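Local coordinates for protein actibind (Aspergillus niger, PDB 3D3Z) that cleaves RNA as a fungal ribonuclease of the T2 family, with little base specificity and probably a preference for adenylic acid, at residues D46-H51 / S197-Y202; R70-I75 / H110-H115; C22-G27 / C118-E123. All coordinates share one frame; numbering follows the deposited sequence.

Interaction 1: D46-H51 / S197-Y202. Unlike the reference sequence in segment 46-51: Asp46 (reference Gly). With D3Z (1-(5-deoxy-beta-L-xylofuranosyl)pyrimidine-2,4(1H,3H)-dione), chain E.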
# COMPACT_ATOMS: atom_id res chain seq x y z
N ASP A 46 12.32 13.58 2.40
CA ASP A 46 12.91 12.37 2.97
C ASP A 46 11.89 11.28 3.33
O ASP A 46 12.07 10.52 4.30
CB ASP A 46 13.76 12.73 4.20
CG ASP A 46 12.96 13.37 5.30
OD1 ASP A 46 11.78 13.81 5.12
OD2 ASP A 46 13.54 13.45 6.39
N SER A 47 10.84 11.18 2.53
CA SER A 47 9.91 10.09 2.68
C SER A 47 9.34 9.73 1.35
O SER A 47 9.06 10.58 0.52
CB SER A 47 8.75 10.45 3.65
OG SER A 47 7.85 9.34 3.80
N TRP A 48 9.11 8.45 1.19
CA TRP A 48 8.28 7.93 0.13
C TRP A 48 6.84 8.26 0.53
O TRP A 48 6.57 8.68 1.67
CB TRP A 48 8.50 6.44 -0.02
CG TRP A 48 9.85 6.06 -0.62
CD1 TRP A 48 11.10 6.36 -0.15
CD2 TRP A 48 10.05 5.29 -1.82
NE1 TRP A 48 12.07 5.84 -1.01
CE2 TRP A 48 11.45 5.17 -2.03
CE3 TRP A 48 9.19 4.71 -2.74
CZ2 TRP A 48 11.99 4.51 -3.13
CZ3 TRP A 48 9.73 4.04 -3.85
CH2 TRP A 48 11.10 3.95 -4.03
N THR A 49 5.94 8.06 -0.43
CA THR A 49 4.49 8.28 -0.27
C THR A 49 3.70 7.01 -0.63
O THR A 49 4.22 6.06 -1.22
CB THR A 49 4.04 9.44 -1.12
OG1 THR A 49 4.46 9.27 -2.47
CG2 THR A 49 4.65 10.73 -0.59
N ILE A 50 2.41 7.02 -0.28
CA ILE A 50 1.49 5.93 -0.50
C ILE A 50 0.98 5.94 -1.93
O ILE A 50 0.60 6.97 -2.48
CB ILE A 50 0.20 5.98 0.45
CG1 ILE A 50 0.62 5.95 1.95
CG2 ILE A 50 -0.79 4.86 0.09
CD1 ILE A 50 -0.46 6.42 3.00
N HIS A 51 0.98 4.77 -2.52
CA HIS A 51 0.24 4.50 -3.73
C HIS A 51 -1.11 3.83 -3.35
O HIS A 51 -2.16 4.30 -3.72
CB HIS A 51 1.07 3.62 -4.67
CG HIS A 51 0.48 3.43 -6.05
ND1 HIS A 51 1.19 2.80 -7.06
CD2 HIS A 51 -0.70 3.81 -6.60
CE1 HIS A 51 0.45 2.79 -8.16
NE2 HIS A 51 -0.69 3.42 -7.91
N SER A 197 11.51 4.45 -8.28
CA SER A 197 10.18 4.99 -8.54
C SER A 197 9.03 4.37 -7.71
O SER A 197 8.18 5.09 -7.24
CB SER A 197 9.87 4.78 -10.00
OG SER A 197 8.60 5.31 -10.26
N GLN A 198 8.99 3.04 -7.59
CA GLN A 198 7.87 2.32 -6.96
C GLN A 198 8.36 1.14 -6.12
O GLN A 198 9.38 0.50 -6.48
CB GLN A 198 6.92 1.80 -8.03
CG GLN A 198 6.21 2.92 -8.86
CD GLN A 198 5.03 2.44 -9.64
OE1 GLN A 198 4.18 1.74 -9.10
NE2 GLN A 198 4.96 2.81 -10.95
N LEU A 199 7.60 0.82 -5.08
CA LEU A 199 7.83 -0.33 -4.19
C LEU A 199 6.50 -1.03 -3.90
O LEU A 199 5.43 -0.37 -3.69
CB LEU A 199 8.52 0.11 -2.90
CG LEU A 199 9.92 0.75 -2.92
CD1 LEU A 199 10.33 1.21 -1.54
CD2 LEU A 199 10.97 -0.23 -3.51
N TYR A 200 6.49 -2.37 -4.02
CA TYR A 200 5.36 -3.21 -3.54
C TYR A 200 5.85 -4.18 -2.45
O TYR A 200 6.62 -5.11 -2.72
CB TYR A 200 4.68 -4.07 -4.60
CG TYR A 200 4.38 -3.52 -5.98
CD1 TYR A 200 4.31 -2.14 -6.26
CD2 TYR A 200 4.14 -4.41 -7.03
CE1 TYR A 200 4.02 -1.70 -7.54
CE2 TYR A 200 3.85 -3.97 -8.30
CZ TYR A 200 3.78 -2.62 -8.56
OH TYR A 200 3.47 -2.21 -9.85
N TYR A 201 5.39 -3.95 -1.23
CA TYR A 201 5.63 -4.87 -0.11
C TYR A 201 4.47 -5.84 0.01
O TYR A 201 3.33 -5.43 0.22
CB TYR A 201 5.81 -4.09 1.18
CG TYR A 201 6.98 -3.13 1.28
CD1 TYR A 201 8.20 -3.55 1.84
CD2 TYR A 201 6.86 -1.80 0.92
CE1 TYR A 201 9.25 -2.66 2.01
CE2 TYR A 201 7.92 -0.93 1.07
CZ TYR A 201 9.12 -1.38 1.58
OH TYR A 201 10.17 -0.53 1.77
N TYR A 202 4.77 -7.14 -0.14
CA TYR A 202 3.77 -8.21 -0.13
C TYR A 202 3.58 -8.77 1.28
O TYR A 202 4.52 -8.82 2.10
CB TYR A 202 4.14 -9.35 -1.08
CG TYR A 202 4.15 -8.99 -2.56
CD1 TYR A 202 3.20 -9.49 -3.42
CD2 TYR A 202 5.14 -8.15 -3.09
CE1 TYR A 202 3.21 -9.14 -4.80
CE2 TYR A 202 5.16 -7.81 -4.47
CZ TYR A 202 4.21 -8.32 -5.30
OH TYR A 202 4.23 -7.98 -6.64
N1 D3Z E . -0.68 8.49 -10.07
C2 D3Z E . -1.45 9.47 -9.42
N3 D3Z E . -0.95 10.11 -8.37
C4 D3Z E . 0.26 9.84 -7.89
C5 D3Z E . 1.02 8.88 -8.51
C6 D3Z E . 0.53 8.20 -9.62
O2 D3Z E . -2.60 9.77 -9.82
O4 D3Z E . 0.75 10.43 -6.90
C1' D3Z E . -1.20 7.77 -11.20
C2' D3Z E . -2.71 7.83 -11.07
O2' D3Z E . -3.26 8.66 -12.11
C3' D3Z E . -3.19 6.39 -11.07
C4' D3Z E . -1.96 5.52 -11.24
O3' D3Z E . -3.82 6.07 -9.84
O4' D3Z E . -0.81 6.39 -11.14
C5' D3Z E . -1.95 4.43 -10.17
O HOH W 1 3.68 1.81 -6.38

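Interaction 2: R70-I75 / H110-H115. With NAG (2-acetamido-2-deoxy-beta-D-glucopyranose), chain B; D3Z (1-(5-deoxy-beta-L-xylofuranosyl)pyrimidine-2,4(1H,3H)-dione), chain E; PO4 (phosphate ion), chain D.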
# COMPACT_ATOMS: atom_id res chain seq x y z
N ARG A 70 -20.50 -0.23 -4.56
CA ARG A 70 -19.72 0.38 -3.53
C ARG A 70 -18.57 1.21 -4.10
O ARG A 70 -17.58 1.31 -3.47
CB ARG A 70 -19.18 -0.66 -2.52
CG ARG A 70 -20.27 -1.27 -1.59
CD ARG A 70 -19.68 -2.12 -0.51
NE ARG A 70 -18.87 -3.17 -1.07
CZ ARG A 70 -17.61 -3.42 -0.76
NH1 ARG A 70 -16.96 -2.75 0.17
NH2 ARG A 70 -17.03 -4.42 -1.39
N GLU A 71 -18.74 1.75 -5.29
CA GLU A 71 -17.81 2.72 -5.87
C GLU A 71 -18.30 4.13 -5.65
O GLU A 71 -19.48 4.40 -5.72
CB GLU A 71 -17.62 2.46 -7.36
CG GLU A 71 -16.83 1.22 -7.68
CD GLU A 71 -16.71 1.05 -9.19
OE1 GLU A 71 -16.84 2.06 -9.90
OE2 GLU A 71 -16.57 -0.08 -9.67
N TYR A 72 -17.37 5.02 -5.32
CA TYR A 72 -17.69 6.33 -4.83
C TYR A 72 -16.89 7.38 -5.55
O TYR A 72 -15.79 7.11 -6.07
CB TYR A 72 -17.43 6.41 -3.31
CG TYR A 72 -18.31 5.41 -2.58
CD1 TYR A 72 -19.70 5.59 -2.57
CD2 TYR A 72 -17.79 4.30 -1.96
CE1 TYR A 72 -20.54 4.69 -1.95
CE2 TYR A 72 -18.62 3.38 -1.32
CZ TYR A 72 -20.00 3.58 -1.33
OH TYR A 72 -20.83 2.67 -0.71
N SER A 73 -17.47 8.57 -5.57
CA SER A 73 -16.82 9.75 -6.12
C SER A 73 -16.79 10.86 -5.10
O SER A 73 -16.76 12.04 -5.43
CB SER A 73 -17.54 10.17 -7.42
OG SER A 73 -18.86 10.62 -7.15
N ASN A 74 -16.78 10.48 -3.83
CA ASN A 74 -16.79 11.43 -2.75
C ASN A 74 -16.01 11.00 -1.52
O ASN A 74 -16.49 11.17 -0.38
CB ASN A 74 -18.23 11.75 -2.35
CG ASN A 74 -19.00 10.52 -1.83
OD1 ASN A 74 -18.57 9.36 -1.99
ND2 ASN A 74 -20.11 10.79 -1.15
N ILE A 75 -14.81 10.47 -1.74
CA ILE A 75 -13.99 9.99 -0.61
C ILE A 75 -13.73 11.01 0.45
O ILE A 75 -13.82 10.70 1.65
CB ILE A 75 -12.61 9.37 -1.14
CG1 ILE A 75 -12.83 8.18 -2.09
CG2 ILE A 75 -11.69 9.04 0.03
CD1 ILE A 75 -13.67 6.97 -1.57
N HIS A 110 -9.94 6.34 -7.14
CA HIS A 110 -9.34 5.25 -7.95
C HIS A 110 -8.89 4.07 -7.11
O HIS A 110 -9.21 2.90 -7.39
CB HIS A 110 -8.19 5.79 -8.83
CG HIS A 110 -7.46 4.72 -9.58
ND1 HIS A 110 -8.00 4.09 -10.67
CD2 HIS A 110 -6.25 4.15 -9.37
CE1 HIS A 110 -7.17 3.15 -11.10
NE2 HIS A 110 -6.08 3.19 -10.35
N GLU A 111 -8.11 4.35 -6.07
CA GLU A 111 -7.63 3.27 -5.24
C GLU A 111 -8.74 2.47 -4.53
O GLU A 111 -8.72 1.23 -4.56
CB GLU A 111 -6.61 3.78 -4.25
CG GLU A 111 -5.27 4.20 -4.98
CD GLU A 111 -4.62 3.09 -5.79
OE1 GLU A 111 -4.56 1.97 -5.25
OE2 GLU A 111 -4.16 3.33 -6.95
N TRP A 112 -9.69 3.15 -3.93
CA TRP A 112 -10.84 2.49 -3.25
C TRP A 112 -11.63 1.68 -4.30
O TRP A 112 -11.90 0.47 -4.14
CB TRP A 112 -11.78 3.53 -2.50
CG TRP A 112 -13.02 2.81 -2.17
CD1 TRP A 112 -14.22 2.87 -2.83
CD2 TRP A 112 -13.14 1.73 -1.24
NE1 TRP A 112 -15.09 1.95 -2.31
CE2 TRP A 112 -14.43 1.20 -1.36
CE3 TRP A 112 -12.26 1.16 -0.31
CZ2 TRP A 112 -14.88 0.13 -0.58
CZ3 TRP A 112 -12.69 0.07 0.43
CH2 TRP A 112 -13.99 -0.42 0.29
N ASN A 113 -12.07 2.37 -5.35
CA ASN A 113 -12.92 1.73 -6.39
C ASN A 113 -12.28 0.56 -7.05
O ASN A 113 -12.93 -0.46 -7.27
CB ASN A 113 -13.40 2.74 -7.45
CG ASN A 113 -14.25 3.84 -6.85
OD1 ASN A 113 -14.78 3.70 -5.74
ND2 ASN A 113 -14.35 4.97 -7.57
N LYS A 114 -11.03 0.69 -7.44
CA LYS A 114 -10.32 -0.39 -8.15
C LYS A 114 -9.94 -1.53 -7.25
O LYS A 114 -10.12 -2.70 -7.59
CB LYS A 114 -9.02 0.16 -8.80
CG LYS A 114 -8.23 -0.88 -9.59
CD LYS A 114 -7.21 -0.26 -10.55
CE LYS A 114 -6.59 -1.36 -11.45
NZ LYS A 114 -5.38 -0.87 -12.16
N HIS A 115 -9.33 -1.20 -6.13
CA HIS A 115 -8.72 -2.19 -5.25
C HIS A 115 -9.40 -2.46 -3.88
O HIS A 115 -9.52 -3.62 -3.47
CB HIS A 115 -7.27 -1.78 -4.98
CG HIS A 115 -6.37 -1.87 -6.18
ND1 HIS A 115 -6.08 -3.07 -6.82
CD2 HIS A 115 -5.66 -0.91 -6.83
CE1 HIS A 115 -5.23 -2.83 -7.81
NE2 HIS A 115 -4.98 -1.53 -7.85
C1 NAG B . -21.01 9.69 -0.84
C2 NAG B . -22.02 10.13 0.25
C3 NAG B . -22.99 8.98 0.52
C4 NAG B . -23.57 8.45 -0.76
C5 NAG B . -22.45 8.06 -1.73
C6 NAG B . -22.94 7.45 -3.04
C7 NAG B . -21.14 11.71 1.90
C8 NAG B . -20.56 11.98 3.26
N2 NAG B . -21.37 10.45 1.50
O3 NAG B . -23.99 9.39 1.44
O4 NAG B . -24.35 7.34 -0.36
O5 NAG B . -21.66 9.21 -1.99
O6 NAG B . -23.86 8.32 -3.66
O7 NAG B . -21.38 12.67 1.18
N1 D3Z E . -0.68 8.49 -10.07
C2 D3Z E . -1.45 9.47 -9.42
N3 D3Z E . -0.95 10.11 -8.37
C4 D3Z E . 0.26 9.84 -7.89
C5 D3Z E . 1.02 8.88 -8.51
C6 D3Z E . 0.53 8.20 -9.62
O2 D3Z E . -2.60 9.77 -9.82
O4 D3Z E . 0.75 10.43 -6.90
C1' D3Z E . -1.20 7.77 -11.20
C2' D3Z E . -2.71 7.83 -11.07
O2' D3Z E . -3.26 8.66 -12.11
C3' D3Z E . -3.19 6.39 -11.07
C4' D3Z E . -1.96 5.52 -11.24
O3' D3Z E . -3.82 6.07 -9.84
O4' D3Z E . -0.81 6.39 -11.14
C5' D3Z E . -1.95 4.43 -10.17
P PO4 D . -3.11 1.06 -9.55
O1 PO4 D . -3.61 -0.36 -9.88
O2 PO4 D . -1.63 1.04 -9.80
O3 PO4 D . -3.50 1.41 -8.13
O4 PO4 D . -3.92 1.91 -10.49

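Interaction 3: C22-G27 / C118-E123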
# COMPACT_ATOMS: atom_id res chain seq x y z
N CYS A 22 -13.15 -13.70 7.89
CA CYS A 22 -11.90 -13.92 8.57
C CYS A 22 -10.86 -14.64 7.71
O CYS A 22 -9.89 -15.23 8.24
CB CYS A 22 -12.12 -14.68 9.89
SG CYS A 22 -12.88 -13.61 11.18
N PHE A 23 -11.09 -14.63 6.40
CA PHE A 23 -10.11 -15.19 5.46
C PHE A 23 -10.07 -14.46 4.11
O PHE A 23 -11.03 -14.50 3.36
CB PHE A 23 -10.39 -16.69 5.22
CG PHE A 23 -9.20 -17.41 4.62
CD1 PHE A 23 -8.02 -17.51 5.32
CD2 PHE A 23 -9.27 -17.93 3.31
CE1 PHE A 23 -6.91 -18.16 4.77
CE2 PHE A 23 -8.16 -18.55 2.73
CZ PHE A 23 -6.99 -18.68 3.48
N ASN A 24 -8.94 -13.82 3.82
CA ASN A 24 -8.74 -13.09 2.57
C ASN A 24 -8.48 -14.05 1.40
O ASN A 24 -7.46 -14.75 1.37
CB ASN A 24 -7.62 -12.03 2.70
CG ASN A 24 -8.04 -10.82 3.54
OD1 ASN A 24 -8.75 -9.92 3.05
ND2 ASN A 24 -7.58 -10.78 4.80
N SER A 25 -9.45 -14.11 0.50
CA SER A 25 -9.46 -15.02 -0.62
C SER A 25 -10.55 -14.60 -1.56
O SER A 25 -11.67 -14.27 -1.13
CB SER A 25 -9.72 -16.45 -0.13
OG SER A 25 -9.67 -17.40 -1.18
N PRO A 26 -10.25 -14.62 -2.88
CA PRO A 26 -9.00 -15.08 -3.53
C PRO A 26 -7.83 -14.09 -3.40
O PRO A 26 -6.68 -14.45 -3.61
CB PRO A 26 -9.42 -15.29 -5.00
CG PRO A 26 -10.56 -14.39 -5.22
CD PRO A 26 -11.24 -14.13 -3.85
N GLY A 27 -8.13 -12.87 -2.99
CA GLY A 27 -7.12 -11.84 -2.76
C GLY A 27 -6.36 -11.99 -1.46
O GLY A 27 -6.46 -11.16 -0.58
N CYS A 118 -12.20 -4.90 -3.80
CA CYS A 118 -11.79 -6.27 -4.05
C CYS A 118 -11.24 -6.98 -2.81
O CYS A 118 -10.82 -8.13 -2.90
CB CYS A 118 -10.75 -6.27 -5.22
SG CYS A 118 -11.46 -5.80 -6.80
N ILE A 119 -11.21 -6.30 -1.67
CA ILE A 119 -10.77 -6.92 -0.42
C ILE A 119 -12.04 -7.56 0.22
O ILE A 119 -12.92 -6.88 0.77
CB ILE A 119 -10.10 -5.89 0.46
CG1 ILE A 119 -8.92 -5.25 -0.29
CG2 ILE A 119 -9.63 -6.51 1.80
CD1 ILE A 119 -8.18 -4.16 0.47
N ASN A 120 -12.14 -8.88 0.11
CA ASN A 120 -13.37 -9.56 0.51
C ASN A 120 -13.72 -9.38 1.99
O ASN A 120 -14.90 -9.34 2.34
CB ASN A 120 -13.34 -11.04 0.12
CG ASN A 120 -12.42 -11.83 1.00
OD1 ASN A 120 -11.23 -11.63 0.95
ND2 ASN A 120 -12.97 -12.67 1.86
N THR A 121 -12.71 -9.23 2.86
CA THR A 121 -12.92 -9.17 4.30
C THR A 121 -13.38 -7.77 4.83
O THR A 121 -13.61 -7.62 6.03
CB THR A 121 -11.67 -9.60 5.07
OG1 THR A 121 -10.59 -8.74 4.67
CG2 THR A 121 -11.31 -11.10 4.81
N ILE A 122 -13.60 -6.83 3.90
CA ILE A 122 -13.92 -5.40 4.16
C ILE A 122 -15.41 -5.11 3.99
O ILE A 122 -15.89 -4.04 4.27
CB ILE A 122 -13.12 -4.49 3.15
CG1 ILE A 122 -11.62 -4.63 3.41
CG2 ILE A 122 -13.55 -3.03 3.21
CD1 ILE A 122 -10.75 -3.45 2.94
N GLU A 123 -16.14 -6.07 3.46
CA GLU A 123 -17.51 -5.84 3.08
C GLU A 123 -18.38 -5.49 4.32
O GLU A 123 -18.03 -5.85 5.46
CB GLU A 123 -18.05 -7.05 2.29
CG GLU A 123 -17.26 -7.29 0.99
CD GLU A 123 -17.48 -8.66 0.38
OE1 GLU A 123 -18.49 -9.32 0.72
OE2 GLU A 123 -16.64 -9.07 -0.45
O HOH W 2 -8.77 -9.66 0.07
O HOH W 3 -10.19 -11.12 -1.71

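Interaction 1: D46-H51 / S197-Y202
Leu199 lies over one face of the six-membered ring of Trp48, a CH-pi contact in which CD1 stands 3.7 Å from the ring centroid and only 10° off the ring normal. The Trp48 and Leu199 side chains cross at about a right angle. The rim of the same indole meets the strand as well. Trp48 CZ3 comes 3.4 Å from Leu199 CG, and the backbone carbon of Gln198 lies near the ring plane at the edge. This contact belongs to the antiparallel sheet of the RNase T2 fold. Strands 49-56 and 195-206 both pair with strand 29-35, so side chains and a water bridge them here without a direct hydrogen bond. At Ser197 and Gln198 the second strand makes a classic beta bulge opposite Gly190. The indole N-H of Trp48 is used by Tyr232 OH, and Ser152 and Tyr153 of helix 152-158 also touch the Trp48 side chain.

His51, a predicted active-site residue, forms the second part of the contact. Its CG is anti to the backbone N (chi1 -172°), which carries the imidazole toward Gln198. Phe35 stacks on this ring, and Trp54 meets it edge-to-face. The bound nucleoside analogue lies at the imidazole edge, on the NE2 side, with its C5' near the ring plane. The ND1 side faces strand 195-206. Gln198 starts away from His51, but its extended chain brings the amide back. The amide and imidazole planes are 64° apart. A water in the plane of the imidazole joins them, 2.8 Å from His51 ND1 and donating to Gln198 OE1 at 2.8 Å.

Interaction 2: R70-I75 / H110-H115
Asn113 grips the backbone of Tyr72 with both ends of its amide. Its OD1 accepts from Tyr72 N at 2.9 Å, with that donor tilted 29° from the carbonyl plane. Its ND2 donates to Tyr72 O at 3.0 Å, close to the amide plane. One side chain thus satisfies both polar backbone atoms of a loop residue. Trp112 adds a third bond. Its chi1 of 166° carries the indole out to the loop, where NE1 reaches Arg70 O at 2.8 Å, nearly in line with the C=O. The indole lies alongside the Tyr72 ring. Their planes are 25° apart but slid so far that they barely overlap. Ile75 CD1 packs 4.0 Å from Trp112 CB.

Further out, Arg70 is held by salt bridges to Asp67 and Glu135, and Tyr72 OH by Gln133. Helix 134-147 covers Tyr72, Ile75 and Trp112. Asn74 carries an N-linked sugar, which touches the Tyr72 ring edge. From helix 104-116, His110, Lys114 and His115 donate to a bound phosphate, probably from the crystallisation liquor. The contact ties loop 70-75 to this helix, whose Glu111 and His115 are predicted catalytic residues of the RNase T2 active site.

Interaction 3: C22-G27 / C118-E123
Asn120 and Thr121 hold the backbone of residues 23-25 and the side chain of Asn24 through three direct hydrogen bonds, the tight part of this contact. Asn120 ND2 donates to Phe23 O at 3.1 Å, with the acceptor close to the plane of the amide. The other end of that amide, OD1, takes Ser25 N at 3.1 Å. This donor stands above the carbonyl plane, 45° out of it. Asn120 therefore clamps the backbone on both sides of Asn24. Its chi1 of 73° turns the amide toward this backbone. Thr121 OG1 donates to Asn24 OD1 at 2.7 Å and is also hydrogen-bonded to Ala209 N. The Thr121 methyl CG2 packs against the same Asn24 amide and lies 3.6 Å from Phe23 C. The Asn24 and Thr121 side chains cross at about a right angle.

Toward Gly27 and Cys118 direct bonds give way to water. One water donates to Asn24 OD1 or Gly27 O, and its link to Asn120 N is weak. A second accepts from Gly27 N at 3.0 Å. It also lies 2.9 Å from Asn120 OD1, with Cys118 O a longer possible acceptor. Both waters have more acceptors nearby than protons to give. Ser25 and Pro26 point away from the other loop, and a cis peptide bond precedes Pro26.

Disulfides anchor both loops, Cys22 to Cys5 and Cys118 to Cys66. The contact joins two irregular loops of the disulfide-braced RNase T2 fold: one leads into strand 29-35, and the other follows helix 104-116, which carries predicted active-site residues Glu111 and His115.

Overall arrangement
From the N terminus, segment 22-27 comes first, just before strand 29-35. Interaction 3 closes its loop when the chain reaches 118-123, after helix 104-116. Within that span, interaction 2 closes a shorter loop from 70-75 to 110-115, so it is nested in interaction 3. Interaction 1 starts at 46-51 and closes only at 197-202. It encloses interaction 2 and crosses interaction 3. Interactions 1 and 2 touch where His51 O packs on Glu111 CG, and both reach the bound nucleoside analogue. Interactions 2 and 3 lie side by side. Together they tie the sheet, helix 104-116 and the flanking loops into one body.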